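Local coordinates for DCN1-like protein 3 (Homo sapiens, PDB 4GBA), which contributes to the neddylation of cullins by helping transfer NEDD8 from N-terminally acetylated E2 enzymes to cullin–RBX complexes, at residues A[160-165]-A[181-186]. Numbering follows the deposited sequence.
Sequences WNMFLN and EAWPSL
Met162 reaches out from its helix and lays its thioether across Trp183 and Pro184, the pair of residues that leads into helix 185-199. The methyl CE comes obliquely to the rim of the six-membered ring, 3.7 Å from CE3 of Trp183, while SD of Met162 sits 3.9 Å from CD of Pro184. A flexible, unbranched methionine suits this place: with CG anti to its carbonyl carbon (chi1 -57°) the chain runs out from the helix, and a bend at chi3 of 62° carries CE over to the indole while the sulfur stays beside the proline. CE also lies 3.9 Å from the carbonyl O of Ala182. The broad indole of Trp183 is long enough to meet the helix backbone as well: CZ3 is 3.7 Å from O of Met162, an oblique approach, and CH2 lies 4.1 Å from CB of Asn165, whose amide is directed elsewhere. No hydrogen bond spans the two segments, so van der Waals packing alone joins them. The contact belongs to the helical cullin-binding part of the DCUN1 (PONY) domain, where it packs the loop just before helix 185-199 against the surface of helix 157-169. Were Trp183 replaced by an alanine, the Met162 methyl would probably lose its aromatic neighbour and a gap open beside the helix. Ala182, at the centre of an inverse gamma turn, bends the chain just before the tryptophan, and Pro184 suits the extended residue before the helix because its ring holds phi near -55°. Glu181 OE1 stands 3.1 Å above one face of the Trp183 indole, toward its rim. Phe166 meets the same indole edge-to-face, and on the buried side of helix 157-169 Phe163 stacks on Trp141 and Trp160 on Trp126.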
# COMPACT_ATOMS: atom_id res chain seq x y z
N TRP A 160 -6.40 10.70 0.93
CA TRP A 160 -5.58 9.62 1.47
C TRP A 160 -4.84 10.10 2.72
O TRP A 160 -4.91 9.48 3.78
CB TRP A 160 -4.60 9.12 0.40
CG TRP A 160 -3.66 8.04 0.87
CD1 TRP A 160 -2.43 8.22 1.46
CD2 TRP A 160 -3.85 6.63 0.77
NE1 TRP A 160 -1.86 7.00 1.75
CE2 TRP A 160 -2.71 6.00 1.34
CE3 TRP A 160 -4.88 5.82 0.25
CZ2 TRP A 160 -2.57 4.61 1.41
CZ3 TRP A 160 -4.73 4.42 0.33
CH2 TRP A 160 -3.59 3.84 0.90
N ASN A 161 -4.15 11.24 2.60
CA ASN A 161 -3.37 11.85 3.69
C ASN A 161 -4.20 12.06 4.95
O ASN A 161 -3.77 11.70 6.04
CB ASN A 161 -2.75 13.19 3.22
CG ASN A 161 -2.09 13.98 4.37
OD1 ASN A 161 -2.69 14.91 4.93
ND2 ASN A 161 -0.84 13.64 4.69
N MET A 162 -5.40 12.63 4.81
CA MET A 162 -6.20 12.99 5.98
C MET A 162 -6.99 11.82 6.56
O MET A 162 -7.43 11.89 7.71
CB MET A 162 -7.13 14.14 5.65
CG MET A 162 -6.40 15.38 5.17
SD MET A 162 -7.49 16.80 5.12
CE MET A 162 -7.97 16.97 6.84
N PHE A 163 -7.16 10.75 5.77
CA PHE A 163 -7.84 9.56 6.28
C PHE A 163 -7.21 8.95 7.54
O PHE A 163 -7.91 8.47 8.43
CB PHE A 163 -7.97 8.48 5.21
CG PHE A 163 -8.74 7.28 5.67
CD1 PHE A 163 -10.12 7.34 5.83
CD2 PHE A 163 -8.08 6.09 5.99
CE1 PHE A 163 -10.83 6.23 6.28
CE2 PHE A 163 -8.79 4.99 6.43
CZ PHE A 163 -10.16 5.06 6.58
N LEU A 164 -5.88 8.99 7.62
CA LEU A 164 -5.18 8.45 8.79
C LEU A 164 -5.60 9.18 10.07
O LEU A 164 -5.91 8.55 11.09
CB LEU A 164 -3.65 8.52 8.57
CG LEU A 164 -2.70 7.95 9.63
CD1 LEU A 164 -3.03 6.51 9.97
CD2 LEU A 164 -1.27 8.05 9.14
N ASN A 165 -5.62 10.51 10.03
CA ASN A 165 -6.05 11.30 11.18
C ASN A 165 -7.51 11.03 11.51
O ASN A 165 -7.88 10.81 12.66
CB ASN A 165 -5.83 12.79 10.90
CG ASN A 165 -4.40 13.09 10.49
OD1 ASN A 165 -4.03 12.91 9.33
ND2 ASN A 165 -3.60 13.56 11.44
N GLU A 181 -16.41 20.36 10.30
CA GLU A 181 -14.95 20.30 10.19
C GLU A 181 -14.50 20.16 8.73
O GLU A 181 -15.19 19.56 7.90
CB GLU A 181 -14.41 19.14 11.04
CG GLU A 181 -12.93 19.18 11.29
CD GLU A 181 -12.53 18.34 12.49
OE1 GLU A 181 -11.36 17.91 12.55
OE2 GLU A 181 -13.38 18.11 13.39
N ALA A 182 -13.34 20.72 8.42
CA ALA A 182 -12.80 20.71 7.06
C ALA A 182 -12.17 19.35 6.67
O ALA A 182 -11.01 19.30 6.22
CB ALA A 182 -11.79 21.85 6.86
N TRP A 183 -12.94 18.27 6.84
CA TRP A 183 -12.55 16.96 6.34
C TRP A 183 -12.84 16.92 4.84
O TRP A 183 -13.74 17.63 4.38
CB TRP A 183 -13.35 15.85 7.05
CG TRP A 183 -13.02 15.60 8.52
CD1 TRP A 183 -13.87 15.72 9.58
CD2 TRP A 183 -11.76 15.15 9.06
NE1 TRP A 183 -13.22 15.39 10.76
CE2 TRP A 183 -11.92 15.05 10.47
CE3 TRP A 183 -10.50 14.85 8.50
CZ2 TRP A 183 -10.88 14.64 11.31
CZ3 TRP A 183 -9.48 14.44 9.35
CH2 TRP A 183 -9.67 14.34 10.74
N PRO A 184 -12.11 16.10 4.06
CA PRO A 184 -12.56 15.98 2.67
C PRO A 184 -14.02 15.57 2.69
O PRO A 184 -14.42 14.83 3.59
CB PRO A 184 -11.67 14.88 2.10
CG PRO A 184 -10.44 14.92 2.96
CD PRO A 184 -10.94 15.24 4.33
N SER A 185 -14.82 16.06 1.75
CA SER A 185 -16.26 15.87 1.80
C SER A 185 -16.66 14.41 1.71
O SER A 185 -17.70 14.00 2.23
CB SER A 185 -16.96 16.70 0.71
OG SER A 185 -16.50 16.32 -0.57
N LEU A 186 -15.82 13.61 1.06
CA LEU A 186 -16.04 12.16 1.05
C LEU A 186 -16.23 11.56 2.45
O LEU A 186 -17.01 10.61 2.62
CB LEU A 186 -14.92 11.43 0.30
CG LEU A 186 -15.17 9.94 0.08
CD1 LEU A 186 -16.41 9.72 -0.81
CD2 LEU A 186 -13.96 9.21 -0.49